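Local coordinates for ESX-1 secretion system protein eccD1 (Mycobacterium tuberculosis, PDB 4KV2) that forms part of the ESX-1 type VII secretion system, which delivers virulence factors such as EsxA and EsxB to host cells during infection, at residues T6-L11 and L19-A24; F63-S68 and S86-V91. All coordinates share one frame; numbering follows the deposited sequence.

Both contacts are antiparallel strand pairings in one ubiquitin-like sheet, and comparing them shows how a single backbone pattern takes different dress with its place in the fold. Contact 1 pairs the strands of the N-terminal hairpin and is mostly buried; contact 2 joins the last strand, 86-91, to the short strand 62-64 and is only partly buried. They share no strand, yet 5-12 and 86-91 lie side by side and parallel mid-sheet, where Leu88 N probably bonds to Thr9 O, and Leu88 O to Leu11 N. Contact 1 relies on four backbone bonds and aliphatic packing, whereas contact 2 has two backbone bonds, supplemented by a threonine hydroxyl, a proline and two bridging waters.

Contact 1 of 2, residues T6-L11 and L19-A24; sequences TRVTIL and LVLPAA
Thr6 pairs with Leu21, Arg7 with Val20 and Val8 with Leu19 in an antiparallel ladder that illustrates how a hairpin sorts its side chains between two faces. The backbone supplies the polar glue. Thr6 and Leu21 are a hydrogen-bonded pair, Thr6 N to Leu21 O at 2.8 Å and Leu21 N to Thr6 O at 3.0 Å, and Val8 and Leu19 form another. In the non-hydrogen-bonded pair between them, Arg7 with Val20, the CA of Arg7 makes a weaker CH contact with Leu19 O.

Apolar packing occupies the face of Val8, Leu19 and Leu21. The CG2 branch of Val8 meets Leu21 CD1 at 3.5 Å, the two side chains crossing at about a right angle. Leu19 instead reaches along the neighbouring strand, its CD1 lying against Ile10 CG1, also at 3.5 Å; both carbon contacts are tight. Beyond the ladder, the methyl of Ala23 abuts Thr6 OG1.

On the other face, in one of its two modelled conformers, Arg7 bends at its second torsion (chi2 56°) and runs alongside Val20, whose CG1 sits 3.7 Å above the centre of the guanidinium plane. Val20 also packs on Val20 of the second subunit.

The aliphatic face looks toward helix 31-41, where Leu38 touches Ile10 and Thr34 touches Leu19, while strand 86-91 flanks strand 5-12 and sets Leu88 against Val8 and Ile10.

Contact 2 of 2, residues F63-S68 and S86-V91; sequences FARPGS and SLLTLV
The methyl of Ala64 is a small bump beside Thr89 OG1 and Val91, whose CG2 lies 3.9 Å from Ala64 CB. On the opposite face of the sheet, the larger Phe63 ring runs side by side with Leu90, its CE1 3.9 Å from Leu90 CD2, and Leu88 CD1 approaches the ring obliquely.

Where the strand gives way to the type II turn Arg65-Ser68, Pro66 fits between Leu87 and Thr89, with CD 3.4 Å from Leu87 O and CG near Leu87 CB and Thr89 CG2. The Arg65 side chain passes at a slant over that of Leu88, CG next to CD2, and carries NH2 to a water shared with Ser86 OG.

In this antiparallel pairing of edge strand 62-64 with strand 86-91 of the ubiquitin-like sheet, Ala64 N bonds to Thr89 O, and Ala64 O is gripped twice. Thr89 N comes nearly straight onto it at 2.6 Å, whereas Thr89 OG1 (chi1 59°), between its own backbone N and carbonyl carbon, reaches it at 3.0 Å from above the carbonyl plane. Direct bonds thus hold Ala64 to Thr89, waters link the turn to Thr89 OG1 (from Gly67 N) and Ser86, and Phe63 and Leu90 join the hydrophobic core at Ile31 of helix 31-41.

Contact 1 of 2, residues T6-L11 and L19-A24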
loop_
_atom_site.group_PDB
_atom_site.type_symbol
_atom_site.label_atom_id
_atom_site.label_comp_id
_atom_site.label_asym_id
_atom_site.label_seq_id
_atom_site.Cartn_x
_atom_site.Cartn_y
_atom_site.Cartn_z
ATOM N N THR A 6 -2.830 -7.435 -7.903
ATOM C CA THR A 6 -2.830 -7.128 -9.317
ATOM C C THR A 6 -1.684 -6.157 -9.599
ATOM O O THR A 6 -1.423 -5.214 -8.831
ATOM C CB THR A 6 -4.186 -6.518 -9.784
ATOM O OG1 THR A 6 -5.256 -7.448 -9.582
ATOM C CG2 THR A 6 -4.162 -6.130 -11.267
ATOM N N ARG A 7 -1.008 -6.408 -10.706
ATOM C CA ARG A 7 0.047 -5.529 -11.197
ATOM C C ARG A 7 -0.573 -4.425 -12.023
ATOM O O ARG A 7 -1.271 -4.703 -13.000
ATOM C CB ARG A 7 1.039 -6.296 -12.083
ATOM C CG ARG A 7 2.216 -6.902 -11.340
ATOM C CD ARG A 7 1.721 -7.809 -10.238
ATOM N NE ARG A 7 2.793 -8.431 -9.470
ATOM C CZ ARG A 7 2.552 -9.282 -8.490
ATOM N NH1 ARG A 7 1.289 -9.588 -8.206
ATOM N NH2 ARG A 7 3.539 -9.811 -7.806
ATOM N N VAL A 8 -0.329 -3.184 -11.626
ATOM C CA VAL A 8 -0.768 -2.044 -12.407
ATOM C C VAL A 8 0.406 -1.122 -12.637
ATOM O O VAL A 8 1.399 -1.178 -11.906
ATOM C CB VAL A 8 -1.945 -1.265 -11.758
ATOM C CG1 VAL A 8 -3.117 -2.202 -11.487
ATOM C CG2 VAL A 8 -1.497 -0.548 -10.508
ATOM N N THR A 9 0.312 -0.316 -13.685
ATOM C CA THR A 9 1.321 0.681 -13.965
ATOM C C THR A 9 0.599 2.025 -13.890
ATOM O O THR A 9 -0.405 2.224 -14.568
ATOM C CB THR A 9 1.899 0.485 -15.361
ATOM O OG1 THR A 9 2.569 -0.790 -15.454
ATOM C CG2 THR A 9 2.865 1.601 -15.697
ATOM N N ILE A 10 1.117 2.932 -13.078
ATOM C CA ILE A 10 0.588 4.278 -12.978
ATOM C C ILE A 10 1.335 5.205 -13.929
ATOM O O ILE A 10 2.568 5.311 -13.856
ATOM C CB ILE A 10 0.756 4.861 -11.547
ATOM C CG1 ILE A 10 0.121 3.933 -10.513
ATOM C CG2 ILE A 10 0.175 6.280 -11.472
ATOM C CD1 ILE A 10 -1.329 3.552 -10.782
ATOM N N LEU A 11 0.592 5.870 -14.803
ATOM C CA LEU A 11 1.126 6.928 -15.670
ATOM C C LEU A 11 1.023 8.306 -15.005
ATOM O O LEU A 11 -0.061 8.739 -14.678
ATOM C CB LEU A 11 0.329 6.958 -16.978
ATOM C CG LEU A 11 0.792 7.905 -18.101
ATOM C CD1 LEU A 11 2.248 7.651 -18.507
ATOM C CD2 LEU A 11 -0.134 7.708 -19.284
ATOM N N LEU A 19 3.247 -0.781 -9.892
ATOM C CA LEU A 19 2.827 -1.087 -8.506
ATOM C C LEU A 19 2.201 -2.471 -8.413
ATOM O O LEU A 19 1.769 -3.033 -9.424
ATOM C CB LEU A 19 1.780 -0.083 -8.009
ATOM C CG LEU A 19 2.137 1.403 -8.090
ATOM C CD1 LEU A 19 0.916 2.193 -7.637
ATOM C CD2 LEU A 19 3.357 1.726 -7.222
ATOM N N VAL A 20 2.146 -2.993 -7.198
ATOM C CA VAL A 20 1.401 -4.220 -6.878
ATOM C C VAL A 20 0.355 -3.831 -5.839
ATOM O O VAL A 20 0.714 -3.434 -4.740
ATOM C CB VAL A 20 2.312 -5.306 -6.303
ATOM C CG1 VAL A 20 1.522 -6.578 -5.999
ATOM C CG2 VAL A 20 3.461 -5.616 -7.256
ATOM N N LEU A 21 -0.920 -3.951 -6.200
ATOM C CA LEU A 21 -2.004 -3.474 -5.380
ATOM C C LEU A 21 -2.922 -4.624 -5.019
ATOM O O LEU A 21 -2.992 -5.603 -5.736
ATOM C CB LEU A 21 -2.797 -2.414 -6.141
ATOM C CG LEU A 21 -2.021 -1.164 -6.564
ATOM C CD1 LEU A 21 -2.888 -0.218 -7.365
ATOM C CD2 LEU A 21 -1.426 -0.497 -5.337
ATOM N N PRO A 22 -3.652 -4.488 -3.911
ATOM C CA PRO A 22 -4.652 -5.509 -3.581
ATOM C C PRO A 22 -5.740 -5.593 -4.651
ATOM O O PRO A 22 -6.354 -4.548 -5.016
ATOM C CB PRO A 22 -5.272 -5.006 -2.281
ATOM C CG PRO A 22 -4.389 -3.924 -1.781
ATOM C CD PRO A 22 -3.648 -3.370 -2.960
ATOM N N ALA A 23 -6.015 -6.806 -5.101
ATOM C CA ALA A 23 -6.991 -7.028 -6.147
ATOM C C ALA A 23 -8.442 -6.974 -5.681
ATOM O O ALA A 23 -9.280 -6.582 -6.460
ATOM C CB ALA A 23 -6.733 -8.373 -6.810
ATOM N N ALA A 24 -8.743 -7.406 -4.445
ATOM C CA ALA A 24 -10.119 -7.700 -4.028
ATOM C C ALA A 24 -10.684 -6.756 -2.943
ATOM O O ALA A 24 -11.850 -6.847 -2.584
ATOM C CB ALA A 24 -10.214 -9.153 -3.577
#

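Contact 2 of 2, residues F63-S68 and S86-V91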
loop_
_atom_site.group_PDB
_atom_site.type_symbol
_atom_site.label_atom_id
_atom_site.label_comp_id
_atom_site.label_asym_id
_atom_site.label_seq_id
_atom_site.Cartn_x
_atom_site.Cartn_y
_atom_site.Cartn_z
ATOM N N PHE A 63 -8.581 6.209 -8.901
ATOM C CA PHE A 63 -7.893 5.658 -10.060
ATOM C C PHE A 63 -8.784 5.813 -11.285
ATOM O O PHE A 63 -10.022 5.804 -11.178
ATOM C CB PHE A 63 -7.625 4.189 -9.889
ATOM C CG PHE A 63 -6.675 3.869 -8.770
ATOM C CD1 PHE A 63 -5.306 4.008 -8.946
ATOM C CD2 PHE A 63 -7.144 3.419 -7.542
ATOM C CE1 PHE A 63 -4.424 3.684 -7.923
ATOM C CE2 PHE A 63 -6.258 3.102 -6.512
ATOM C CZ PHE A 63 -4.891 3.229 -6.715
ATOM N N ALA A 64 -8.149 5.974 -12.433
ATOM C CA ALA A 64 -8.864 6.044 -13.691
ATOM C C ALA A 64 -8.015 5.446 -14.784
ATOM O O ALA A 64 -6.781 5.577 -14.796
ATOM C CB ALA A 64 -9.208 7.483 -14.037
ATOM N N ARG A 65 -8.662 4.782 -15.722
ATOM C CA ARG A 65 -7.985 4.433 -16.957
ATOM C C ARG A 65 -7.682 5.736 -17.700
ATOM O O ARG A 65 -8.458 6.676 -17.601
ATOM C CB ARG A 65 -8.846 3.501 -17.788
ATOM C CG ARG A 65 -8.835 2.095 -17.218
ATOM C CD ARG A 65 -9.507 1.132 -18.165
ATOM N NE ARG A 65 -9.654 -0.204 -17.616
ATOM C CZ ARG A 65 -10.693 -0.651 -16.914
ATOM N NH1 ARG A 65 -11.733 0.131 -16.633
ATOM N NH2 ARG A 65 -10.691 -1.923 -16.508
ATOM N N PRO A 66 -6.539 5.818 -18.406
ATOM C CA PRO A 66 -6.167 7.133 -18.955
ATOM C C PRO A 66 -7.245 7.815 -19.782
ATOM O O PRO A 66 -7.750 7.232 -20.740
ATOM C CB PRO A 66 -4.942 6.816 -19.825
ATOM C CG PRO A 66 -4.341 5.597 -19.203
ATOM C CD PRO A 66 -5.515 4.799 -18.716
ATOM N N GLY A 67 -7.606 9.046 -19.398
ATOM C CA GLY A 67 -8.581 9.831 -20.142
ATOM C C GLY A 67 -10.042 9.466 -19.879
ATOM O O GLY A 67 -10.936 10.029 -20.481
ATOM N N SER A 68 -10.307 8.534 -18.980
ATOM C CA SER A 68 -11.682 8.064 -18.741
ATOM C C SER A 68 -12.232 8.515 -17.381
ATOM O O SER A 68 -11.462 8.870 -16.495
ATOM C CB SER A 68 -11.697 6.541 -18.771
ATOM O OG SER A 68 -11.312 6.063 -20.042
ATOM N N SER A 86 -2.330 -3.369 -16.516
ATOM C CA SER A 86 -3.184 -2.259 -16.926
ATOM C C SER A 86 -2.556 -0.923 -16.547
ATOM O O SER A 86 -1.983 -0.783 -15.448
ATOM C CB SER A 86 -4.556 -2.334 -16.237
ATOM O OG SER A 86 -5.405 -3.342 -16.762
ATOM N N LEU A 87 -2.720 0.066 -17.433
ATOM C CA LEU A 87 -2.332 1.441 -17.145
ATOM C C LEU A 87 -3.488 2.121 -16.408
ATOM O O LEU A 87 -4.637 2.120 -16.879
ATOM C CB LEU A 87 -2.076 2.270 -18.422
ATOM C CG LEU A 87 -0.813 2.091 -19.236
ATOM C CD1 LEU A 87 -0.608 3.279 -20.174
ATOM C CD2 LEU A 87 0.379 1.959 -18.315
ATOM N N LEU A 88 -3.147 2.720 -15.280
ATOM C CA LEU A 88 -4.027 3.618 -14.571
ATOM C C LEU A 88 -3.415 4.995 -14.351
ATOM O O LEU A 88 -2.190 5.197 -14.439
ATOM C CB LEU A 88 -4.424 2.981 -13.227
ATOM C CG LEU A 88 -5.249 1.694 -13.309
ATOM C CD1 LEU A 88 -5.523 1.086 -11.918
ATOM C CD2 LEU A 88 -6.562 1.910 -14.009
ATOM N N THR A 89 -4.293 5.959 -14.071
ATOM C CA THR A 89 -3.870 7.304 -13.673
ATOM C C THR A 89 -4.466 7.616 -12.294
ATOM O O THR A 89 -5.357 6.904 -11.829
ATOM C CB THR A 89 -4.297 8.369 -14.702
ATOM O OG1 THR A 89 -5.727 8.358 -14.852
ATOM C CG2 THR A 89 -3.640 8.115 -16.053
ATOM N N LEU A 90 -3.950 8.653 -11.636
ATOM C CA LEU A 90 -4.537 9.157 -10.406
ATOM C C LEU A 90 -5.213 10.484 -10.729
ATOM O O LEU A 90 -4.608 11.359 -11.340
ATOM C CB LEU A 90 -3.483 9.347 -9.321
ATOM C CG LEU A 90 -3.044 8.066 -8.617
ATOM C CD1 LEU A 90 -1.732 8.335 -7.884
ATOM C CD2 LEU A 90 -4.155 7.610 -7.665
ATOM N N VAL A 91 -6.481 10.611 -10.338
ATOM C CA VAL A 91 -7.274 11.794 -10.669
ATOM C C VAL A 91 -8.002 12.301 -9.431
ATOM O O VAL A 91 -8.363 11.515 -8.578
ATOM C CB VAL A 91 -8.292 11.507 -11.811
ATOM C CG1 VAL A 91 -7.543 11.140 -13.091
ATOM C CG2 VAL A 91 -9.268 10.400 -11.448
HETATM O O HOH W 1 -7.913 -3.332 -17.418
HETATM O O HOH W 2 -6.775 10.146 -16.682
#